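Local structure of oxidoreductase (Bordetella pertussis, 3Q2K) at residues G171-V176 against W249-M254; E224-Y229 against T353-S358; K278-V283 against E293-E298; N289-W294 against E308-T313. The protein probably uses bound NAD to oxidise a UDP-linked N-acetylglucosaminuronic acid, a step required for making 2,3-diacetamido-2,3-dideoxy-D-mannuronic acid. All blocks are in the same frame, centred on the assembly; numbering follows the deposited sequence.

All four contacts belong to the C-terminal alpha/beta domain and reach its large mixed sheet. Interactions 1, 2 and 4 are buried contacts; interaction 3 is only partly buried. The first joins strand 173-181 to the turn leading into strand 254-260, the second lays helix 342-361 on strand 223-231 with small apolar groups and one serine bond. They touch through Arg250 and Glu224. Interaction 3 is a hairpin at the sheet's outer edge held by a ladder of backbone bonds and a weak surface salt bridge. Interaction 4 shares Glu293 and Trp294 with it and packs helix 306-315 against the same strand, 290-296, without a clear hydrogen bond across. Interactions 1, 2 and 3 also meet the second subunit.

Interaction 1: G171-V176 against W249-M254; sequences GRIYMV and WRHGAM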
loop_
_atom_site.group_PDB
_atom_site.type_symbol
_atom_site.label_atom_id
_atom_site.label_comp_id
_atom_site.label_asym_id
_atom_site.label_seq_id
_atom_site.Cartn_x
_atom_site.Cartn_y
_atom_site.Cartn_z
ATOM N N GLY C 171 -13.063 19.012 29.935
ATOM C CA GLY C 171 -12.106 17.940 30.193
ATOM C C GLY C 171 -11.606 17.390 28.869
ATOM O O GLY C 171 -11.647 18.039 27.819
ATOM N N ARG C 172 -11.165 16.137 28.915
ATOM C CA ARG C 172 -10.707 15.404 27.738
ATOM C C ARG C 172 -11.840 15.423 26.717
ATOM O O ARG C 172 -12.923 14.951 27.046
ATOM C CB ARG C 172 -10.451 13.966 28.186
ATOM C CG ARG C 172 -9.823 13.032 27.170
ATOM C CD ARG C 172 -8.529 13.668 26.717
ATOM N NE ARG C 172 -7.971 12.898 25.615
ATOM C CZ ARG C 172 -7.479 11.675 25.772
ATOM N NH1 ARG C 172 -6.945 11.036 24.739
ATOM N NH2 ARG C 172 -7.539 11.109 26.969
ATOM N N ILE C 173 -11.629 15.991 25.534
ATOM C CA ILE C 173 -12.585 15.978 24.431
ATOM C C ILE C 173 -12.639 14.635 23.709
ATOM O O ILE C 173 -11.623 14.070 23.314
ATOM C CB ILE C 173 -12.238 17.092 23.445
ATOM C CG1 ILE C 173 -12.258 18.397 24.235
ATOM C CG2 ILE C 173 -13.218 17.148 22.280
ATOM C CD1 ILE C 173 -13.321 19.297 23.718
ATOM N N TYR C 174 -13.828 14.079 23.513
ATOM C CA TYR C 174 -13.858 12.745 22.920
ATOM C C TYR C 174 -14.421 12.676 21.511
ATOM O O TYR C 174 -13.940 11.897 20.695
ATOM C CB TYR C 174 -14.778 11.831 23.720
ATOM C CG TYR C 174 -14.392 11.689 25.170
ATOM C CD1 TYR C 174 -13.084 11.391 25.519
ATOM C CD2 TYR C 174 -15.348 11.828 26.169
ATOM C CE1 TYR C 174 -12.744 11.249 26.852
ATOM C CE2 TYR C 174 -15.015 11.666 27.498
ATOM C CZ TYR C 174 -13.711 11.367 27.833
ATOM O OH TYR C 174 -13.352 11.241 29.159
ATOM N N MET C 175 -15.506 13.395 21.248
ATOM C CA MET C 175 -16.245 13.126 20.020
ATOM C C MET C 175 -16.746 14.444 19.452
ATOM O O MET C 175 -17.191 15.325 20.189
ATOM C CB MET C 175 -17.369 12.112 20.274
ATOM C CG MET C 175 -18.541 12.137 19.293
ATOM S SD MET C 175 -18.025 11.435 17.704
ATOM C CE MET C 175 -17.295 9.878 18.210
ATOM N N VAL C 176 -16.567 14.627 18.151
ATOM C CA VAL C 176 -16.959 15.887 17.531
ATOM C C VAL C 176 -17.673 15.598 16.223
ATOM O O VAL C 176 -17.128 14.878 15.387
ATOM C CB VAL C 176 -15.775 16.805 17.191
ATOM C CG1 VAL C 176 -16.298 18.067 16.537
ATOM C CG2 VAL C 176 -15.018 17.189 18.442
ATOM N N TRP C 249 -8.067 13.643 16.149
ATOM C CA TRP C 249 -7.298 14.812 16.558
ATOM C C TRP C 249 -6.051 14.300 17.259
ATOM O O TRP C 249 -5.997 13.129 17.633
ATOM C CB TRP C 249 -8.103 15.670 17.545
ATOM C CG TRP C 249 -8.965 16.691 16.882
ATOM C CD1 TRP C 249 -8.660 18.012 16.683
ATOM C CD2 TRP C 249 -10.289 16.494 16.364
ATOM N NE1 TRP C 249 -9.703 18.638 16.043
ATOM C CE2 TRP C 249 -10.703 17.726 15.822
ATOM C CE3 TRP C 249 -11.124 15.378 16.220
ATOM C CZ2 TRP C 249 -11.935 17.873 15.185
ATOM C CZ3 TRP C 249 -12.360 15.535 15.612
ATOM C CH2 TRP C 249 -12.760 16.780 15.120
ATOM N N ARG C 250 -5.070 15.171 17.471
ATOM C CA ARG C 250 -3.783 14.735 18.027
ATOM C C ARG C 250 -3.991 14.397 19.498
ATOM O O ARG C 250 -3.369 13.471 20.013
ATOM C CB ARG C 250 -2.715 15.839 17.906
ATOM C CG ARG C 250 -2.088 15.833 16.518
ATOM C CD ARG C 250 -0.795 16.625 16.494
ATOM N NE ARG C 250 -0.689 17.034 15.098
ATOM C CZ ARG C 250 -0.275 16.189 14.161
ATOM N NH1 ARG C 250 -0.185 16.573 12.897
ATOM N NH2 ARG C 250 0.101 14.965 14.515
ATOM N N HIS C 251 -4.869 15.144 20.160
ATOM C CA HIS C 251 -5.169 14.812 21.550
ATOM C C HIS C 251 -6.105 13.609 21.596
ATOM O O HIS C 251 -6.474 13.149 22.677
ATOM C CB HIS C 251 -5.734 16.023 22.304
ATOM C CG HIS C 251 -6.981 16.597 21.702
ATOM N ND1 HIS C 251 -8.088 15.835 21.400
ATOM C CD2 HIS C 251 -7.299 17.860 21.336
ATOM C CE1 HIS C 251 -9.006 16.587 20.822
ATOM N NE2 HIS C 251 -8.572 17.834 20.825
ATOM N N GLY C 252 -6.489 13.050 20.451
ATOM C CA GLY C 252 -7.205 11.772 20.570
ATOM C C GLY C 252 -8.706 11.801 20.326
ATOM O O GLY C 252 -9.289 10.752 20.076
ATOM N N ALA C 253 -9.392 12.940 20.353
ATOM C CA ALA C 253 -10.801 12.864 19.981
ATOM C C ALA C 253 -10.963 12.436 18.525
ATOM O O ALA C 253 -10.050 12.538 17.698
ATOM C CB ALA C 253 -11.503 14.166 20.259
ATOM N N MET C 254 -12.138 11.888 18.244
ATOM C CA MET C 254 -12.525 11.503 16.888
ATOM C C MET C 254 -13.795 12.230 16.472
ATOM O O MET C 254 -14.561 12.695 17.316
ATOM C CB MET C 254 -12.807 9.998 16.834
ATOM C CG MET C 254 -11.510 9.192 16.809
ATOM S SD MET C 254 -11.569 7.562 17.585
ATOM C CE MET C 254 -11.738 7.946 19.326
HETATM O O HOH W 1 -8.942 14.565 23.782
#
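Tyr174 and Val176 hold Met254 through the peptides before and after it: Met254 N donates to Tyr174 O at 3.0 Å, and Val176 N to Met254 O at 2.9 Å, in the plane of that carbonyl. This starts a parallel pairing, with Met175 opposite Met254. Packing is closest at Ala253, whose methyl CB lies 3.1 Å from Ile173 O and also touches Tyr174 O, so a small side chain suits the spot. Further along the strand the Val176 and Trp249 side chains cross at about a right angle, Val176 CB 3.7 Å from Trp249 CH2; the indole nitrogen is satisfied by Leu216 O.

The other end is looser and polar. Arg172, with CG trans to its backbone N (chi1 -174°) and a bend at chi2, brings NH1 to 3.0 Å from His251 O, the carbonyl lying near the guanidinium plane. A water accepts from Arg172 NE and donates to both Ile173 O and His251 O, linking the Arg172 side chain to carbonyls of both segments. His251 NE2 is hydrogen-bonded to Val220 O. Gly252 ends the type I turn begun at Trp249; at its positive phi (106°) a CB would jam against the preceding carbonyl O and run into Arg172 NH1, so glycine suits the place.

The turn thus delivers strand 254-260 to strand 173-181, whose other edge pairs with strand 269-276 through a classic bulge at Tyr174 and Met175, while helix 210-220 covers Val176 and Trp249.

Interaction 2: E224-Y229 against T353-S358; sequences ESVYAY and TAIYRS
Val226 and Ala228 turn their side chains to a helix packed on a beta sheet, the layered arrangement of this alpha/beta domain; the short axes of strand 224-229 and helix 353-358 come within 6.8 Å at -50°. The apolar contacts are few and small. Val226 CG2 sits over the helix backbone, 4.0 Å from Ala354 CB and equally far from Ile355 CG1, while Ala228 CB meets Ile355 CG2 at 3.8 Å. Alanines on both partners let the two backbones approach closely, and Ile355 supplies the bulk beside them. Ile365 of the short edge strand packs on Ala354 and Ser358.

The aromatic part is Tyr227, whose CB points away from the helix and whose ring stacks with Tyr227 of the second subunit.

The polar part centres on Ser358. Its hydroxyl is bonded to Val363 O as well, and it also lies over one face of the Tyr227 ring, toward its rim near CD1. With OG swung away from its own N (chi1 172°), Ser358 OG accepts a nearly straight bond, 163° at the hydrogen, from Ala228 N at 2.8 Å.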
loop_
_atom_site.group_PDB
_atom_site.type_symbol
_atom_site.label_atom_id
_atom_site.label_comp_id
_atom_site.label_asym_id
_atom_site.label_seq_id
_atom_site.Cartn_x
_atom_site.Cartn_y
_atom_site.Cartn_z
ATOM N N GLU C 224 -4.902 15.342 13.420
ATOM C CA GLU C 224 -3.832 14.394 13.126
ATOM C C GLU C 224 -4.005 13.836 11.721
ATOM O O GLU C 224 -3.058 13.821 10.938
ATOM C CB GLU C 224 -3.779 13.246 14.135
ATOM C CG GLU C 224 -2.813 12.127 13.792
ATOM C CD GLU C 224 -2.525 11.234 14.993
ATOM O OE1 GLU C 224 -3.114 10.141 15.117
ATOM O OE2 GLU C 224 -1.732 11.595 15.887
ATOM N N SER C 225 -5.213 13.399 11.386
ATOM C CA SER C 225 -5.439 12.900 10.038
ATOM C C SER C 225 -6.918 12.822 9.681
ATOM O O SER C 225 -7.759 12.929 10.576
ATOM C CB SER C 225 -4.741 11.544 9.934
ATOM O OG SER C 225 -5.418 10.542 10.656
ATOM N N VAL C 226 -7.232 12.622 8.402
ATOM C CA VAL C 226 -8.608 12.496 7.925
ATOM C C VAL C 226 -8.736 11.330 6.963
ATOM O O VAL C 226 -7.771 10.960 6.289
ATOM C CB VAL C 226 -9.149 13.732 7.175
ATOM C CG1 VAL C 226 -8.759 14.970 7.957
ATOM C CG2 VAL C 226 -8.560 13.823 5.774
ATOM N N TYR C 227 -9.940 10.771 6.907
ATOM C CA TYR C 227 -10.293 9.953 5.745
ATOM C C TYR C 227 -11.597 10.495 5.171
ATOM O O TYR C 227 -12.540 10.769 5.920
ATOM C CB TYR C 227 -10.494 8.484 6.141
ATOM C CG TYR C 227 -10.701 7.657 4.899
ATOM C CD1 TYR C 227 -9.621 7.079 4.250
ATOM C CD2 TYR C 227 -11.941 7.642 4.270
ATOM C CE1 TYR C 227 -9.804 6.367 3.088
ATOM C CE2 TYR C 227 -12.145 6.920 3.106
ATOM C CZ TYR C 227 -11.056 6.310 2.514
ATOM O OH TYR C 227 -11.191 5.585 1.354
ATOM N N ALA C 228 -11.648 10.668 3.856
ATOM C CA ALA C 228 -12.873 11.232 3.272
ATOM C C ALA C 228 -13.386 10.457 2.073
ATOM O O ALA C 228 -12.593 9.885 1.326
ATOM C CB ALA C 228 -12.661 12.698 2.851
ATOM N N TYR C 229 -14.702 10.472 1.901
ATOM C CA TYR C 229 -15.340 10.081 0.646
ATOM C C TYR C 229 -16.038 11.342 0.140
ATOM O O TYR C 229 -16.742 12.018 0.902
ATOM C CB TYR C 229 -16.451 9.055 0.891
ATOM C CG TYR C 229 -16.078 7.702 1.462
ATOM C CD1 TYR C 229 -15.644 6.690 0.621
ATOM C CD2 TYR C 229 -16.251 7.406 2.804
ATOM C CE1 TYR C 229 -15.351 5.434 1.101
ATOM C CE2 TYR C 229 -15.936 6.158 3.307
ATOM C CZ TYR C 229 -15.518 5.175 2.439
ATOM O OH TYR C 229 -15.186 3.940 2.942
ATOM N N THR C 353 -7.247 20.403 1.912
ATOM C CA THR C 353 -6.350 19.714 0.983
ATOM C C THR C 353 -6.315 18.231 1.359
ATOM O O THR C 353 -6.425 17.333 0.521
ATOM C CB THR C 353 -4.918 20.304 1.008
ATOM O OG1 THR C 353 -4.973 21.690 0.666
ATOM C CG2 THR C 353 -4.017 19.654 -0.042
ATOM N N ALA C 354 -6.194 17.966 2.655
ATOM C CA ALA C 354 -6.111 16.586 3.132
ATOM C C ALA C 354 -7.397 15.824 2.795
ATOM O O ALA C 354 -7.388 14.704 2.269
ATOM C CB ALA C 354 -5.838 16.578 4.659
ATOM N N ILE C 355 -8.531 16.453 3.093
ATOM C CA ILE C 355 -9.812 15.880 2.672
ATOM C C ILE C 355 -9.936 15.638 1.165
ATOM O O ILE C 355 -10.390 14.568 0.769
ATOM C CB ILE C 355 -10.967 16.771 3.091
ATOM C CG1 ILE C 355 -11.134 16.648 4.608
ATOM C CG2 ILE C 355 -12.237 16.395 2.312
ATOM C CD1 ILE C 355 -12.072 17.721 5.062
ATOM N N TYR C 356 -9.490 16.555 0.312
ATOM C CA TYR C 356 -9.580 16.356 -1.138
ATOM C C TYR C 356 -8.578 15.318 -1.622
ATOM O O TYR C 356 -8.909 14.558 -2.527
ATOM C CB TYR C 356 -9.355 17.653 -1.924
ATOM C CG TYR C 356 -10.583 18.526 -2.031
ATOM C CD1 TYR C 356 -11.762 18.158 -1.384
ATOM C CD2 TYR C 356 -10.556 19.752 -2.691
ATOM C CE1 TYR C 356 -12.900 18.965 -1.441
ATOM C CE2 TYR C 356 -11.688 20.568 -2.745
ATOM C CZ TYR C 356 -12.866 20.162 -2.133
ATOM O OH TYR C 356 -14.032 20.904 -2.200
ATOM N N ARG C 357 -7.378 15.266 -1.050
ATOM C CA ARG C 357 -6.469 14.193 -1.443
ATOM C C ARG C 357 -6.962 12.840 -0.952
ATOM O O ARG C 357 -6.751 11.845 -1.647
ATOM C CB ARG C 357 -5.045 14.368 -0.891
ATOM C CG ARG C 357 -4.293 15.579 -1.414
ATOM C CD ARG C 357 -2.865 15.673 -0.908
ATOM N NE ARG C 357 -2.275 16.899 -1.442
ATOM C CZ ARG C 357 -1.202 17.474 -0.913
ATOM N NH1 ARG C 357 -0.655 16.877 0.139
ATOM N NH2 ARG C 357 -0.706 18.605 -1.397
ATOM N N SER C 358 -7.550 12.792 0.241
ATOM C CA SER C 358 -8.049 11.505 0.723
ATOM C C SER C 358 -9.187 10.972 -0.139
ATOM O O SER C 358 -9.307 9.768 -0.347
ATOM C CB SER C 358 -8.609 11.575 2.147
ATOM O OG SER C 358 -9.244 10.350 2.507
HETATM O O HOH W 2 -11.988 8.313 -0.456
#

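Interaction 3: K278-V283 against E293-E298; sequences KGTVRV and EWKFAE
Strands 279-283 and 293-296 run antiparallel, 165° between their directions, with Gly279-Phe296 and Val281-Trp294 as non-hydrogen-bonded pairs and Thr280-Lys295 and Arg282-Glu293 as hydrogen-bonded ones. Thr280 N to Lys295 O (2.7 Å) and Lys295 N to Thr280 O (3.0 Å) close the central ring. On the Val281 face, Val281 CG2 reaches Trp294 CE3 at 3.4 Å and Phe296 CZ at 3.6 Å, while Phe296 turns its edge to the indole, CE2 over one face toward the rim (edge-to-face). Gly279, lacking a side chain, allows Phe296 CD1 to settle 3.4 Å from its CA. On the other face Thr280 and Lys295 run side by side, their methyl and methylene carbons touching; Thr280 OG1 bonds to Tyr264 O of the second subunit, and Arg282 pairs with Glu269 of both subunits. At the open end Lys278 NZ makes a weak salt bridge to Glu298 OE1, 3.5 Å. The whole is a two-stranded beta hairpin, forming one edge of the domain's mixed sheet.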
loop_
_atom_site.group_PDB
_atom_site.type_symbol
_atom_site.label_atom_id
_atom_site.label_comp_id
_atom_site.label_asym_id
_atom_site.label_seq_id
_atom_site.Cartn_x
_atom_site.Cartn_y
_atom_site.Cartn_z
ATOM N N LYS C 278 -16.568 16.075 30.860
ATOM C CA LYS C 278 -17.401 16.842 31.776
ATOM C C LYS C 278 -18.168 17.948 31.077
ATOM O O LYS C 278 -18.555 18.894 31.758
ATOM C CB LYS C 278 -16.558 17.566 32.829
ATOM C CG LYS C 278 -15.198 16.987 33.168
ATOM C CD LYS C 278 -14.276 18.118 33.598
ATOM C CE LYS C 278 -13.949 18.045 35.078
ATOM N NZ LYS C 278 -12.896 19.051 35.394
ATOM N N GLY C 279 -18.359 17.853 29.765
ATOM C CA GLY C 279 -19.015 18.929 29.030
ATOM C C GLY C 279 -19.708 18.294 27.836
ATOM O O GLY C 279 -19.253 17.331 27.227
ATOM N N THR C 280 -20.869 18.819 27.477
ATOM C CA THR C 280 -21.548 18.405 26.264
ATOM C C THR C 280 -22.107 19.671 25.626
ATOM O O THR C 280 -22.767 20.484 26.267
ATOM C CB THR C 280 -22.699 17.488 26.674
ATOM O OG1 THR C 280 -22.172 16.164 26.837
ATOM C CG2 THR C 280 -23.809 17.585 25.632
ATOM N N VAL C 281 -21.791 19.927 24.366
ATOM C CA VAL C 281 -22.283 21.143 23.735
ATOM C C VAL C 281 -22.739 20.826 22.315
ATOM O O VAL C 281 -22.095 20.061 21.593
ATOM C CB VAL C 281 -21.265 22.305 23.756
ATOM C CG1 VAL C 281 -21.589 23.381 22.737
ATOM C CG2 VAL C 281 -21.315 22.949 25.136
ATOM N N ARG C 282 -23.864 21.425 21.943
ATOM C CA ARG C 282 -24.366 21.313 20.582
ATOM C C ARG C 282 -24.822 22.687 20.110
ATOM O O ARG C 282 -25.522 23.432 20.796
ATOM C CB ARG C 282 -25.464 20.253 20.498
ATOM C CG ARG C 282 -26.248 20.287 19.198
ATOM C CD ARG C 282 -26.891 18.932 18.984
ATOM N NE ARG C 282 -27.316 18.818 17.596
ATOM C CZ ARG C 282 -27.291 17.662 16.942
ATOM N NH1 ARG C 282 -27.683 17.600 15.674
ATOM N NH2 ARG C 282 -26.845 16.589 17.585
ATOM N N VAL C 283 -24.336 23.046 18.930
ATOM C CA VAL C 283 -24.644 24.332 18.334
ATOM C C VAL C 283 -25.325 23.952 17.027
ATOM O O VAL C 283 -24.676 23.501 16.081
ATOM C CB VAL C 283 -23.422 25.248 18.097
ATOM C CG1 VAL C 283 -23.867 26.689 17.854
ATOM C CG2 VAL C 283 -22.436 25.288 19.263
ATOM N N GLU C 293 -27.756 22.319 23.167
ATOM C CA GLU C 293 -27.475 21.499 24.341
ATOM C C GLU C 293 -26.244 22.129 24.980
ATOM O O GLU C 293 -25.366 22.714 24.344
ATOM C CB GLU C 293 -27.283 20.018 23.988
ATOM C CG GLU C 293 -27.970 19.038 24.943
ATOM C CD GLU C 293 -29.414 18.707 24.593
ATOM O OE1 GLU C 293 -29.821 18.892 23.422
ATOM O OE2 GLU C 293 -30.150 18.232 25.486
ATOM N N TRP C 294 -26.216 22.102 26.303
ATOM C CA TRP C 294 -25.123 22.813 26.945
ATOM C C TRP C 294 -25.146 22.339 28.394
ATOM O O TRP C 294 -25.984 22.782 29.176
ATOM C CB TRP C 294 -25.263 24.323 26.729
ATOM C CG TRP C 294 -24.293 25.193 27.493
ATOM C CD1 TRP C 294 -24.266 25.407 28.844
ATOM C CD2 TRP C 294 -23.177 25.920 26.962
ATOM N NE1 TRP C 294 -23.221 26.234 29.184
ATOM C CE2 TRP C 294 -22.527 26.548 28.044
ATOM C CE3 TRP C 294 -22.647 26.074 25.677
ATOM C CZ2 TRP C 294 -21.393 27.343 27.878
ATOM C CZ3 TRP C 294 -21.509 26.840 25.520
ATOM C CH2 TRP C 294 -20.895 27.477 26.610
ATOM N N LYS C 295 -24.282 21.377 28.704
ATOM C CA LYS C 295 -24.214 20.740 30.013
ATOM C C LYS C 295 -22.757 20.556 30.424
ATOM O O LYS C 295 -22.042 19.970 29.613
ATOM C CB LYS C 295 -24.828 19.348 29.880
ATOM C CG LYS C 295 -26.188 19.328 29.194
ATOM C CD LYS C 295 -26.447 17.957 28.582
ATOM C CE LYS C 295 -27.915 17.617 28.387
ATOM N NZ LYS C 295 -28.001 16.127 28.399
ATOM N N PHE C 296 -22.377 20.994 31.626
ATOM C CA PHE C 296 -21.028 20.990 32.197
ATOM C C PHE C 296 -20.980 20.545 33.657
ATOM O O PHE C 296 -21.934 20.758 34.401
ATOM C CB PHE C 296 -20.388 22.375 32.102
ATOM C CG PHE C 296 -19.996 22.729 30.701
ATOM C CD1 PHE C 296 -18.867 22.172 30.117
ATOM C CD2 PHE C 296 -20.772 23.618 29.977
ATOM C CE1 PHE C 296 -18.544 22.466 28.791
ATOM C CE2 PHE C 296 -20.470 23.913 28.657
ATOM C CZ PHE C 296 -19.340 23.349 28.068
ATOM N N ALA C 297 -19.900 19.909 34.100
ATOM C CA ALA C 297 -19.903 19.364 35.459
ATOM C C ALA C 297 -19.933 20.484 36.491
ATOM O O ALA C 297 -20.336 20.285 37.636
ATOM C CB ALA C 297 -18.693 18.489 35.717
ATOM N N GLU C 298 -19.486 21.667 36.089
ATOM C CA GLU C 298 -19.299 22.742 37.055
ATOM C C GLU C 298 -19.697 24.079 36.436
ATOM O O GLU C 298 -19.397 24.322 35.264
ATOM C CB GLU C 298 -17.850 22.754 37.539
ATOM C CG GLU C 298 -16.839 22.938 36.421
ATOM C CD GLU C 298 -15.723 21.912 36.503
ATOM O OE1 GLU C 298 -14.784 21.969 35.676
ATOM O OE2 GLU C 298 -15.807 21.038 37.399
#

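Interaction 4: N289-W294 against E308-T313; sequences NRIDEW and EANYET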
loop_
_atom_site.group_PDB
_atom_site.type_symbol
_atom_site.label_atom_id
_atom_site.label_comp_id
_atom_site.label_asym_id
_atom_site.label_seq_id
_atom_site.Cartn_x
_atom_site.Cartn_y
_atom_site.Cartn_z
ATOM N N ASN C 289 -25.907 28.911 14.835
ATOM C CA ASN C 289 -26.411 30.198 15.294
ATOM C C ASN C 289 -27.326 30.013 16.499
ATOM O O ASN C 289 -27.865 30.978 17.036
ATOM C CB ASN C 289 -27.226 30.847 14.176
ATOM C CG ASN C 289 -28.223 29.877 13.576
ATOM O OD1 ASN C 289 -27.872 29.017 12.770
ATOM N ND2 ASN C 289 -29.474 29.990 14.002
ATOM N N ARG C 290 -27.493 28.769 16.933
ATOM C CA ARG C 290 -28.382 28.526 18.052
ATOM C C ARG C 290 -27.918 27.360 18.910
ATOM O O ARG C 290 -27.944 26.201 18.496
ATOM C CB ARG C 290 -29.808 28.225 17.584
ATOM C CG ARG C 290 -30.636 27.711 18.750
ATOM C CD ARG C 290 -32.080 27.410 18.384
ATOM N NE ARG C 290 -32.122 26.016 17.960
ATOM C CZ ARG C 290 -32.371 25.662 16.706
ATOM N NH1 ARG C 290 -32.645 26.616 15.827
ATOM N NH2 ARG C 290 -32.368 24.383 16.362
ATOM N N ILE C 291 -27.539 27.685 20.139
ATOM C CA ILE C 291 -26.996 26.662 21.020
ATOM C C ILE C 291 -28.165 25.843 21.543
ATOM O O ILE C 291 -29.017 26.389 22.239
ATOM C CB ILE C 291 -26.286 27.345 22.200
ATOM C CG1 ILE C 291 -24.991 27.999 21.722
ATOM C CG2 ILE C 291 -25.989 26.397 23.352
ATOM C CD1 ILE C 291 -24.307 28.729 22.856
ATOM N N ASP C 292 -28.162 24.537 21.293
ATOM C CA ASP C 292 -29.234 23.658 21.758
ATOM C C ASP C 292 -28.962 22.857 23.026
ATOM O O ASP C 292 -29.858 22.680 23.849
ATOM C CB ASP C 292 -29.683 22.671 20.677
ATOM C CG ASP C 292 -30.380 23.364 19.534
ATOM O OD1 ASP C 292 -31.192 24.282 19.777
ATOM O OD2 ASP C 292 -30.061 22.974 18.395
ATOM N N GLU C 293 -27.756 22.319 23.167
ATOM C CA GLU C 293 -27.475 21.499 24.341
ATOM C C GLU C 293 -26.244 22.129 24.980
ATOM O O GLU C 293 -25.366 22.714 24.344
ATOM C CB GLU C 293 -27.283 20.018 23.988
ATOM C CG GLU C 293 -27.970 19.038 24.943
ATOM C CD GLU C 293 -29.414 18.707 24.593
ATOM O OE1 GLU C 293 -29.821 18.892 23.422
ATOM O OE2 GLU C 293 -30.150 18.232 25.486
ATOM N N TRP C 294 -26.216 22.102 26.303
ATOM C CA TRP C 294 -25.123 22.813 26.945
ATOM C C TRP C 294 -25.146 22.339 28.394
ATOM O O TRP C 294 -25.984 22.782 29.176
ATOM C CB TRP C 294 -25.263 24.323 26.729
ATOM C CG TRP C 294 -24.293 25.193 27.493
ATOM C CD1 TRP C 294 -24.266 25.407 28.844
ATOM C CD2 TRP C 294 -23.177 25.920 26.962
ATOM N NE1 TRP C 294 -23.221 26.234 29.184
ATOM C CE2 TRP C 294 -22.527 26.548 28.044
ATOM C CE3 TRP C 294 -22.647 26.074 25.677
ATOM C CZ2 TRP C 294 -21.393 27.343 27.878
ATOM C CZ3 TRP C 294 -21.509 26.840 25.520
ATOM C CH2 TRP C 294 -20.895 27.477 26.610
ATOM N N GLU C 308 -29.145 34.906 25.061
ATOM C CA GLU C 308 -28.668 36.165 24.512
ATOM C C GLU C 308 -27.659 35.897 23.394
ATOM O O GLU C 308 -27.619 36.622 22.405
ATOM C CB GLU C 308 -28.141 37.029 25.665
ATOM C CG GLU C 308 -26.929 37.905 25.367
ATOM C CD GLU C 308 -26.552 38.793 26.540
ATOM O OE1 GLU C 308 -25.543 38.533 27.236
ATOM O OE2 GLU C 308 -27.312 39.759 26.766
ATOM N N ALA C 309 -26.817 34.872 23.481
ATOM C CA ALA C 309 -25.853 34.692 22.396
ATOM C C ALA C 309 -26.539 34.178 21.119
ATOM O O ALA C 309 -26.233 34.582 19.991
ATOM C CB ALA C 309 -24.752 33.745 22.849
ATOM N N ASN C 310 -27.501 33.278 21.305
ATOM C CA ASN C 310 -28.317 32.767 20.203
ATOM C C ASN C 310 -28.987 33.942 19.503
ATOM O O ASN C 310 -28.955 34.059 18.273
ATOM C CB ASN C 310 -29.404 31.812 20.715
ATOM C CG ASN C 310 -28.839 30.557 21.345
ATOM O OD1 ASN C 310 -29.535 29.744 21.964
ATOM N ND2 ASN C 310 -27.518 30.456 21.291
ATOM N N TYR C 311 -29.609 34.817 20.289
ATOM C CA TYR C 311 -30.410 35.842 19.623
ATOM C C TYR C 311 -29.467 36.727 18.816
ATOM O O TYR C 311 -29.742 37.085 17.671
ATOM C CB TYR C 311 -31.293 36.682 20.550
ATOM C CG TYR C 311 -31.888 37.839 19.780
ATOM C CD1 TYR C 311 -31.234 39.064 19.720
ATOM C CD2 TYR C 311 -33.064 37.687 19.052
ATOM C CE1 TYR C 311 -31.759 40.117 18.993
ATOM C CE2 TYR C 311 -33.599 38.737 18.324
ATOM C CZ TYR C 311 -32.938 39.946 18.296
ATOM O OH TYR C 311 -33.453 40.998 17.573
ATOM N N GLU C 312 -28.340 37.064 19.433
ATOM C CA GLU C 312 -27.332 37.847 18.731
ATOM C C GLU C 312 -26.765 37.197 17.470
ATOM O O GLU C 312 -26.734 37.832 16.417
ATOM C CB GLU C 312 -26.218 38.234 19.702
ATOM C CG GLU C 312 -25.070 38.908 18.985
ATOM C CD GLU C 312 -23.938 39.254 19.931
ATOM O OE1 GLU C 312 -22.868 39.615 19.398
ATOM O OE2 GLU C 312 -24.108 39.152 21.167
ATOM N N THR C 313 -26.326 35.944 17.527
ATOM C CA THR C 313 -25.694 35.360 16.344
ATOM C C THR C 313 -26.716 35.262 15.217
ATOM O O THR C 313 -26.427 35.540 14.048
ATOM C CB THR C 313 -25.097 33.966 16.625
ATOM O OG1 THR C 313 -24.356 34.023 17.849
ATOM C CG2 THR C 313 -24.197 33.510 15.485
#
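Asn310 meets Ile291 because chi1 of -64° sets its CG opposite its own carbonyl carbon, and chi2 of 171° then lays the amide against the start of strand 290-294. The Ile291 side chain crosses the Asn310 side chain at about a right angle: Asn310 ND2 lies 3.5 Å from Ile291 CB and also approaches CG1. The amide projects from the helix onto the strand backbone at Ile291. As modelled, Asn310 ND2 is 3.0 Å from Ile291 N, donor facing donor, and Asn310 OD1 is 3.4 Å from the same Ile291 N.

A turn further along, Thr313 CG2 rests 4.0 Å from Asn289 CA. The beta-branched threonine suits this buried place because its methyl faces the strand while its hydroxyl OG1 turns back to Ala309 O at 2.9 Å, sharing that acceptor with Thr313 N; Thr313 OG1 also accepts from Thr157 N of helix 156-166. Asn289 OD1 in turn accepts from Ala287 N, and the Asn289 side chain is about 10 Å from the bound UDP-sugar. On the exposed side, Arg290 NE binds Asp292 OD1 at 2.7 Å, in the guanidinium plane and on the syn lone pair, a salt bridge between two residues of the same strand.

Helix 306-315 thus covers the outermost strand of the mixed sheet, with Thr157 touching both Ile291 and Asn310: a helix-on-sheet layer of the C-terminal alpha/beta domain.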